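Local atomic coordinates of protein ACDH-11, isoform b (Caenorhabditis elegans, PDB entry 4Y9J), a protein that belongs to the acyl-CoA dehydrogenase family of flavoproteins and holds flavin-adenine dinucleotide in an assembly of four chains. Residues Phe470-Lys482 against Ile531-Ser545. Residues are numbered along the deposited sequence; the frame is centred on the assembly and turned at random.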
ATOM      1  N   PHE B 470     -21.473 -47.131 -17.942  1.00 60.21           N
ATOM      2  CA  PHE B 470     -20.820 -46.172 -18.795  1.00 57.04           C
ATOM      3  C   PHE B 470     -20.895 -46.627 -20.253  1.00 59.59           C
ATOM      4  O   PHE B 470     -21.217 -45.821 -21.143  1.00 58.96           O
ATOM      5  CB  PHE B 470     -19.363 -46.027 -18.338  1.00 58.29           C
ATOM      6  CG  PHE B 470     -18.546 -45.070 -19.158  1.00 53.12           C
ATOM      7  CD1 PHE B 470     -18.972 -43.778 -19.368  1.00 51.34           C
ATOM      8  CD2 PHE B 470     -17.305 -45.474 -19.694  1.00 54.71           C
ATOM      9  CE1 PHE B 470     -18.179 -42.888 -20.093  1.00 50.45           C
ATOM     10  CE2 PHE B 470     -16.537 -44.610 -20.442  1.00 52.32           C
ATOM     11  CZ  PHE B 470     -16.975 -43.307 -20.627  1.00 49.57           C
ATOM     12  N   GLY B 471     -20.606 -47.923 -20.497  1.00 61.39           N
ATOM     13  CA  GLY B 471     -20.678 -48.484 -21.853  1.00 63.44           C
ATOM     14  C   GLY B 471     -22.101 -48.308 -22.474  1.00 65.18           C
ATOM     15  O   GLY B 471     -22.287 -47.952 -23.681  1.00 69.09           O
ATOM     16  N   LYS B 472     -23.110 -48.555 -21.639  1.00 68.03           N
ATOM     17  CA  LYS B 472     -24.517 -48.337 -22.049  1.00 68.69           C
ATOM     18  C   LYS B 472     -24.819 -46.888 -22.418  1.00 67.71           C
ATOM     19  O   LYS B 472     -25.409 -46.642 -23.484  1.00 66.81           O
ATOM     20  CB  LYS B 472     -25.474 -48.749 -20.950  1.00 71.14           C
ATOM     21  CG  LYS B 472     -25.522 -50.235 -20.794  1.00 75.00           C
ATOM     22  CD  LYS B 472     -26.480 -50.658 -19.720  1.00 77.90           C
ATOM     23  CE  LYS B 472     -26.495 -52.169 -19.737  1.00 83.14           C
ATOM     24  NZ  LYS B 472     -27.386 -52.639 -18.658  1.00 86.58           N
ATOM     25  N   ARG B 473     -24.402 -45.935 -21.566  1.00 61.50           N
ATOM     26  CA  ARG B 473     -24.560 -44.506 -21.891  1.00 61.75           C
ATOM     27  C   ARG B 473     -23.851 -44.129 -23.216  1.00 61.27           C
ATOM     28  O   ARG B 473     -24.444 -43.507 -24.123  1.00 64.17           O
ATOM     29  CB  ARG B 473     -24.111 -43.621 -20.702  1.00 57.07           C
ATOM     30  CG  ARG B 473     -24.298 -42.104 -20.880  1.00 56.42           C
ATOM     31  CD  ARG B 473     -25.743 -41.726 -21.149  1.00 59.75           C
ATOM     32  NE  ARG B 473     -25.941 -40.307 -21.448  1.00 58.31           N
ATOM     33  CZ  ARG B 473     -26.742 -39.848 -22.409  1.00 59.66           C
ATOM     34  NH1 ARG B 473     -27.407 -40.665 -23.177  1.00 64.23           N
ATOM     35  NH2 ARG B 473     -26.896 -38.556 -22.601  1.00 59.97           N
ATOM     36  N   VAL B 474     -22.590 -44.548 -23.347  1.00 60.24           N
ATOM     37  CA  VAL B 474     -21.883 -44.220 -24.567  1.00 61.60           C
ATOM     38  C   VAL B 474     -22.595 -44.768 -25.784  1.00 64.03           C
ATOM     39  O   VAL B 474     -22.767 -44.066 -26.758  1.00 65.40           O
ATOM     40  CB  VAL B 474     -20.437 -44.715 -24.567  1.00 62.32           C
ATOM     41  CG1 VAL B 474     -19.798 -44.474 -25.928  1.00 63.93           C
ATOM     42  CG2 VAL B 474     -19.641 -43.996 -23.520  1.00 60.06           C
ATOM     43  N   GLU B 475     -23.020 -46.017 -25.731  1.00 67.26           N
ATOM     44  CA  GLU B 475     -23.762 -46.588 -26.878  1.00 72.85           C
ATOM     45  C   GLU B 475     -25.117 -45.883 -27.175  1.00 70.40           C
ATOM     46  O   GLU B 475     -25.513 -45.744 -28.417  1.00 74.45           O
ATOM     47  CB  GLU B 475     -23.931 -48.089 -26.735  1.00 80.74           C
ATOM     48  CG  GLU B 475     -24.662 -48.495 -25.465  1.00 88.46           C
ATOM     49  CD  GLU B 475     -25.891 -49.396 -25.663  1.00 94.46           C
ATOM     50  OE1 GLU B 475     -25.737 -50.514 -26.210  1.00 87.87           O
ATOM     51  OE2 GLU B 475     -26.997 -48.970 -25.203  1.00101.25           O
ATOM     52  N   GLN B 476     -25.800 -45.368 -26.126  1.00 67.68           N
ATOM     53  CA  GLN B 476     -27.004 -44.572 -26.424  1.00 67.94           C
ATOM     54  C   GLN B 476     -26.679 -43.364 -27.283  1.00 67.05           C
ATOM     55  O   GLN B 476     -27.376 -43.031 -28.273  1.00 65.56           O
ATOM     56  CB  GLN B 476     -27.619 -44.038 -25.140  1.00 68.71           C
ATOM     57  CG  GLN B 476     -28.112 -45.116 -24.202  1.00 72.36           C
ATOM     58  CD  GLN B 476     -28.693 -44.575 -22.903  1.00 72.32           C
ATOM     59  OE1 GLN B 476     -28.371 -43.496 -22.436  1.00 70.48           O
ATOM     60  NE2 GLN B 476     -29.604 -45.334 -22.343  1.00 78.10           N
ATOM     61  N   LEU B 477     -25.582 -42.716 -26.895  1.00 63.28           N
ATOM     62  CA  LEU B 477     -25.151 -41.494 -27.544  1.00 64.30           C
ATOM     63  C   LEU B 477     -24.750 -41.845 -29.001  1.00 65.78           C
ATOM     64  O   LEU B 477     -25.100 -41.158 -29.998  1.00 72.78           O
ATOM     65  CB  LEU B 477     -24.014 -40.867 -26.768  1.00 60.72           C
ATOM     66  CG  LEU B 477     -24.446 -40.105 -25.494  1.00 58.86           C
ATOM     67  CD1 LEU B 477     -23.247 -39.744 -24.625  1.00 56.00           C
ATOM     68  CD2 LEU B 477     -25.238 -38.829 -25.836  1.00 57.08           C
ATOM     69  N   LEU B 478     -24.055 -42.959 -29.147  1.00 67.66           N
ATOM     70  CA  LEU B 478     -23.502 -43.292 -30.450  1.00 68.68           C
ATOM     71  C   LEU B 478     -24.618 -43.839 -31.381  1.00 74.89           C
ATOM     72  O   LEU B 478     -24.548 -43.668 -32.612  1.00 74.42           O
ATOM     73  CB  LEU B 478     -22.347 -44.290 -30.324  1.00 68.30           C
ATOM     74  CG  LEU B 478     -21.070 -43.748 -29.644  1.00 64.39           C
ATOM     75  CD1 LEU B 478     -20.013 -44.813 -29.709  1.00 65.28           C
ATOM     76  CD2 LEU B 478     -20.592 -42.445 -30.252  1.00 63.95           C
ATOM     77  N   GLY B 479     -25.624 -44.506 -30.811  1.00 78.81           N
ATOM     78  CA  GLY B 479     -26.829 -44.869 -31.605  1.00 85.13           C
ATOM     79  C   GLY B 479     -27.430 -43.522 -32.006  1.00 90.99           C
ATOM     80  O   GLY B 479     -27.263 -42.542 -31.276  1.00 91.41           O
ATOM     81  N   ASN B 480     -28.098 -43.431 -33.155  1.00 98.08           N
ATOM     82  CA  ASN B 480     -28.392 -42.093 -33.748  1.00 98.66           C
ATOM     83  C   ASN B 480     -27.161 -41.229 -34.177  1.00 91.36           C
ATOM     84  O   ASN B 480     -27.367 -40.105 -34.612  1.00 94.36           O
ATOM     85  CB  ASN B 480     -29.443 -41.235 -32.940  1.00 97.27           C
ATOM     86  CG  ASN B 480     -29.233 -41.246 -31.414  1.00 93.10           C
ATOM     87  OD1 ASN B 480     -28.495 -40.399 -30.838  1.00 91.26           O
ATOM     88  ND2 ASN B 480     -29.902 -42.190 -30.739  1.00 86.87           N
ATOM     89  N   THR B 481     -25.912 -41.741 -34.100  1.00 88.16           N
ATOM     90  CA  THR B 481     -24.800 -41.223 -34.959  1.00 83.58           C
ATOM     91  C   THR B 481     -25.263 -41.163 -36.432  1.00 86.55           C
ATOM     92  O   THR B 481     -25.972 -42.066 -36.960  1.00 89.26           O
ATOM     93  CB  THR B 481     -23.461 -42.065 -34.978  1.00 81.69           C
ATOM     94  OG1 THR B 481     -22.925 -42.271 -33.671  1.00 75.99           O
ATOM     95  CG2 THR B 481     -22.360 -41.345 -35.790  1.00 78.98           C
ATOM     96  N   LYS B 482     -24.884 -40.081 -37.092  1.00 85.01           N
ATOM     97  CA  LYS B 482     -25.180 -39.918 -38.485  1.00 91.33           C
ATOM     98  C   LYS B 482     -24.044 -40.616 -39.248  1.00 92.28           C
ATOM     99  O   LYS B 482     -23.128 -39.935 -39.735  1.00 85.65           O
ATOM    100  CB  LYS B 482     -25.250 -38.423 -38.805  1.00 92.80           C
ATOM    101  CG  LYS B 482     -25.972 -38.118 -40.105  1.00100.20           C
ATOM    102  CD  LYS B 482     -25.374 -36.939 -40.863  1.00101.01           C
ATOM    103  CE  LYS B 482     -25.961 -35.597 -40.452  1.00100.29           C
ATOM    104  NZ  LYS B 482     -25.151 -34.488 -41.040  1.00 98.30           N
ATOM    105  N   ILE B 531     -12.022 -41.632 -19.518  1.00 44.55           N
ATOM    106  CA  ILE B 531     -13.464 -41.524 -19.313  1.00 45.41           C
ATOM    107  C   ILE B 531     -13.965 -40.151 -19.827  1.00 44.21           C
ATOM    108  O   ILE B 531     -14.953 -40.069 -20.662  1.00 44.86           O
ATOM    109  CB  ILE B 531     -13.840 -41.789 -17.849  1.00 44.13           C
ATOM    110  CG1 ILE B 531     -13.564 -43.247 -17.537  1.00 48.59           C
ATOM    111  CG2 ILE B 531     -15.341 -41.485 -17.606  1.00 46.20           C
ATOM    112  CD1 ILE B 531     -13.666 -43.653 -16.085  1.00 50.27           C
ATOM    113  N   ALA B 532     -13.281 -39.104 -19.404  1.00 39.84           N
ATOM    114  CA  ALA B 532     -13.691 -37.770 -19.780  1.00 38.69           C
ATOM    115  C   ALA B 532     -13.739 -37.652 -21.280  1.00 40.72           C
ATOM    116  O   ALA B 532     -14.688 -37.172 -21.821  1.00 41.93           O
ATOM    117  CB  ALA B 532     -12.747 -36.726 -19.202  1.00 38.05           C
ATOM    118  N   ARG B 533     -12.708 -38.132 -21.977  1.00 42.10           N
ATOM    119  CA  ARG B 533     -12.629 -37.936 -23.420  1.00 42.08           C
ATOM    120  C   ARG B 533     -13.629 -38.799 -24.190  1.00 44.62           C
ATOM    121  O   ARG B 533     -14.133 -38.372 -25.218  1.00 45.36           O
ATOM    122  CB  ARG B 533     -11.226 -38.215 -23.901  1.00 44.06           C
ATOM    123  CG  ARG B 533     -10.238 -37.198 -23.346  1.00 44.38           C
ATOM    124  CD  ARG B 533      -8.790 -37.405 -23.740  1.00 47.16           C
ATOM    125  NE  ARG B 533      -8.231 -38.681 -23.250  1.00 55.93           N
ATOM    126  CZ  ARG B 533      -7.070 -38.884 -22.596  1.00 57.42           C
ATOM    127  NH1 ARG B 533      -6.236 -37.828 -22.304  1.00 51.74           N
ATOM    128  NH2 ARG B 533      -6.750 -40.184 -22.263  1.00 52.75           N
ATOM    129  N   ILE B 534     -13.826 -40.037 -23.751  1.00 44.98           N
ATOM    130  CA  ILE B 534     -14.807 -40.928 -24.354  1.00 47.81           C
ATOM    131  C   ILE B 534     -16.195 -40.304 -24.234  1.00 46.57           C
ATOM    132  O   ILE B 534     -16.972 -40.266 -25.208  1.00 48.87           O
ATOM    133  CB  ILE B 534     -14.764 -42.349 -23.711  1.00 49.02           C
ATOM    134  CG1 ILE B 534     -13.467 -43.052 -24.180  1.00 51.59           C
ATOM    135  CG2 ILE B 534     -16.003 -43.197 -24.106  1.00 51.04           C
ATOM    136  CD1 ILE B 534     -13.172 -44.366 -23.495  1.00 53.69           C
ATOM    137  N   TYR B 535     -16.515 -39.888 -23.025  1.00 43.16           N
ATOM    138  CA  TYR B 535     -17.848 -39.361 -22.732  1.00 45.04           C
ATOM    139  C   TYR B 535     -18.048 -38.078 -23.539  1.00 44.70           C
ATOM    140  O   TYR B 535     -19.098 -37.901 -24.193  1.00 47.67           O
ATOM    141  CB  TYR B 535     -17.974 -39.124 -21.216  1.00 44.49           C
ATOM    142  CG  TYR B 535     -19.361 -39.243 -20.636  1.00 44.82           C
ATOM    143  CD1 TYR B 535     -20.502 -38.980 -21.390  1.00 47.69           C
ATOM    144  CD2 TYR B 535     -19.521 -39.555 -19.268  1.00 45.05           C
ATOM    145  CE1 TYR B 535     -21.795 -39.111 -20.812  1.00 50.15           C
ATOM    146  CE2 TYR B 535     -20.782 -39.669 -18.681  1.00 46.66           C
ATOM    147  CZ  TYR B 535     -21.899 -39.397 -19.419  1.00 48.58           C
ATOM    148  OH  TYR B 535     -23.104 -39.472 -18.797  1.00 51.99           O
ATOM    149  N   SER B 536     -17.029 -37.217 -23.555  1.00 43.11           N
ATOM    150  CA  SER B 536     -17.124 -35.904 -24.217  1.00 43.29           C
ATOM    151  C   SER B 536     -17.254 -36.110 -25.745  1.00 44.95           C
ATOM    152  O   SER B 536     -18.063 -35.443 -26.436  1.00 45.68           O
ATOM    153  CB  SER B 536     -15.933 -34.997 -23.887  1.00 42.50           C
ATOM    154  OG  SER B 536     -15.918 -34.627 -22.516  1.00 42.27           O
ATOM    155  N   GLY B 537     -16.489 -37.055 -26.283  1.00 45.32           N
ATOM    156  CA  GLY B 537     -16.561 -37.315 -27.697  1.00 47.40           C
ATOM    157  C   GLY B 537     -17.924 -37.775 -28.156  1.00 49.02           C
ATOM    158  O   GLY B 537     -18.452 -37.376 -29.229  1.00 51.88           O
ATOM    159  N   ALA B 538     -18.458 -38.723 -27.405  1.00 50.90           N
ATOM    160  CA  ALA B 538     -19.790 -39.276 -27.732  1.00 52.93           C
ATOM    161  C   ALA B 538     -20.886 -38.185 -27.689  1.00 53.23           C
ATOM    162  O   ALA B 538     -21.814 -38.177 -28.519  1.00 54.68           O
ATOM    163  CB  ALA B 538     -20.129 -40.348 -26.723  1.00 53.78           C
ATOM    164  N   LEU B 539     -20.745 -37.276 -26.732  1.00 51.83           N
ATOM    165  CA  LEU B 539     -21.641 -36.123 -26.591  1.00 51.21           C
ATOM    166  C   LEU B 539     -21.507 -35.198 -27.776  1.00 51.65           C
ATOM    167  O   LEU B 539     -22.498 -34.800 -28.351  1.00 53.42           O
ATOM    168  CB  LEU B 539     -21.384 -35.383 -25.298  1.00 50.69           C
ATOM    169  CG  LEU B 539     -21.951 -36.056 -24.057  1.00 50.57           C
ATOM    170  CD1 LEU B 539     -21.236 -35.527 -22.869  1.00 48.38           C
ATOM    171  CD2 LEU B 539     -23.459 -35.836 -23.933  1.00 53.31           C
ATOM    172  N   LEU B 540     -20.277 -34.948 -28.213  1.00 48.47           N
ATOM    173  CA  LEU B 540     -20.042 -34.111 -29.381  1.00 50.20           C
ATOM    174  C   LEU B 540     -20.646 -34.711 -30.641  1.00 53.47           C
ATOM    175  O   LEU B 540     -21.145 -34.001 -31.497  1.00 56.37           O
ATOM    176  CB  LEU B 540     -18.515 -33.885 -29.573  1.00 49.92           C
ATOM    177  CG  LEU B 540     -17.890 -32.840 -28.649  1.00 48.92           C
ATOM    178  CD1 LEU B 540     -16.393 -32.873 -28.762  1.00 45.95           C
ATOM    179  CD2 LEU B 540     -18.402 -31.448 -28.973  1.00 50.06           C
ATOM    180  N   ILE B 541     -20.633 -36.034 -30.725  1.00 54.74           N
ATOM    181  CA  ILE B 541     -21.101 -36.735 -31.896  1.00 58.58           C
ATOM    182  C   ILE B 541     -22.616 -36.633 -31.936  1.00 60.84           C
ATOM    183  O   ILE B 541     -23.171 -36.398 -33.006  1.00 63.93           O
ATOM    184  CB  ILE B 541     -20.679 -38.220 -31.916  1.00 57.32           C
ATOM    185  CG1 ILE B 541     -19.216 -38.345 -32.299  1.00 56.88           C
ATOM    186  CG2 ILE B 541     -21.458 -39.020 -32.958  1.00 61.19           C
ATOM    187  CD1 ILE B 541     -18.590 -39.648 -31.849  1.00 56.81           C
ATOM    188  N   ASP B 542     -23.235 -36.863 -30.785  1.00 60.45           N
ATOM    189  CA  ASP B 542     -24.670 -36.795 -30.634  1.00 63.31           C
ATOM    190  C   ASP B 542     -25.136 -35.378 -30.956  1.00 62.21           C
ATOM    191  O   ASP B 542     -26.072 -35.168 -31.719  1.00 60.73           O
ATOM    192  CB  ASP B 542     -25.025 -37.183 -29.214  1.00 62.94           C
ATOM    193  CG  ASP B 542     -26.517 -37.409 -29.004  1.00 67.95           C
ATOM    194  OD1 ASP B 542     -27.144 -38.191 -29.733  1.00 68.39           O
ATOM    195  OD2 ASP B 542     -27.037 -36.785 -28.072  1.00 68.94           O
ATOM    196  N   HIS B 543     -24.433 -34.399 -30.446  1.00 60.29           N
ATOM    197  CA  HIS B 543     -24.711 -33.015 -30.779  1.00 60.79           C
ATOM    198  C   HIS B 543     -24.609 -32.678 -32.265  1.00 61.42           C
ATOM    199  O   HIS B 543     -25.512 -32.035 -32.810  1.00 64.45           O
ATOM    200  CB  HIS B 543     -23.767 -32.143 -29.998  1.00 59.94           C
ATOM    201  CG  HIS B 543     -23.993 -30.677 -30.173  1.00 62.12           C
ATOM    202  ND1 HIS B 543     -23.262 -29.906 -31.055  1.00 65.33           N
ATOM    203  CD2 HIS B 543     -24.809 -29.826 -29.518  1.00 62.53           C
ATOM    204  CE1 HIS B 543     -23.638 -28.644 -30.946  1.00 64.99           C
ATOM    205  NE2 HIS B 543     -24.594 -28.578 -30.039  1.00 65.39           N
ATOM    206  N   ALA B 544     -23.536 -33.124 -32.926  1.00 59.38           N
ATOM    207  CA  ALA B 544     -23.322 -32.827 -34.355  1.00 60.73           C
ATOM    208  C   ALA B 544     -24.294 -33.588 -35.257  1.00 62.84           C
ATOM    209  O   ALA B 544     -24.543 -33.170 -36.426  1.00 62.08           O
ATOM    210  CB  ALA B 544     -21.894 -33.173 -34.763  1.00 62.66           C
ATOM    211  N   SER B 545     -24.769 -34.729 -34.746  1.00 63.53           N
ATOM    212  CA  SER B 545     -25.669 -35.610 -35.506  1.00 67.35           C
ATOM    213  C   SER B 545     -27.086 -35.027 -35.571  1.00 69.04           C
ATOM    214  O   SER B 545     -27.880 -35.420 -36.428  1.00 70.78           O
ATOM    215  CB  SER B 545     -25.711 -37.030 -34.904  1.00 69.32           C
ATOM    216  OG  SER B 545     -24.470 -37.723 -35.047  1.00 72.13           O
TER
HETATM  217  O   HOH W   1     -25.824 -32.994 -38.933  1.00 59.87           O
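The hydroxyl of Ser545 takes part in two hydrogen bonds: OG accepts from Lys482 N at 3.1 Å, with an N-H...O angle of 146°, and donates to Ile541 O, four residues back. Ile541 O also receives Ser545 N, the two donors coming from opposite faces of the carbonyl plane. The Lys482-Ser545 bond joins the turn after helix 466-478 to the Ile541-Ser545 part of the second segment; the two helices run nearly parallel (23° between the segments, axes 8.7 Å apart) in the helical C-terminal region, which belongs to the acyl-CoA dehydrogenase 11 C-terminal domain-like family. A type II beta turn from Leu478 to Thr481 redirects the chain there, and Thr481 lays its CG2 methyl against Ile541 CG2.

Between the helices, Leu477 packs as a knob into a hole formed by Tyr535, Ala538, Leu539 and Asp542. The two methyls part: CD1 lies 3.8 Å from Ala538 CB, while CD2 comes 3.5 Å from Asp542 OD2, an oxygen that also forms a salt bridge with Arg40. Leu478 CD2 meets Ile541 CD1 on the flank covered by helix 486-512.

Nearer the start of the segments, Phe470 turns an edge toward the face of Tyr535 in an offset edge-to-face pair, centroids 5.7 Å apart and planes at 60°. Ile531 CG2 makes a CH-pi contact over one face of the phenylalanine, and Ile534 CG2 touches both Phe470 CZ and Val474 CG2. Arg473 crosses the tyrosine almost perpendicularly; Glu374 of helix 352-383 serves both residues, salt-bridged to Arg473 NE and hydrogen-bonded to Tyr535 OH. The phenol oxygen lies at the guanidinium edge, and Arg473 CG packs 3.6 Å from Tyr535 OH.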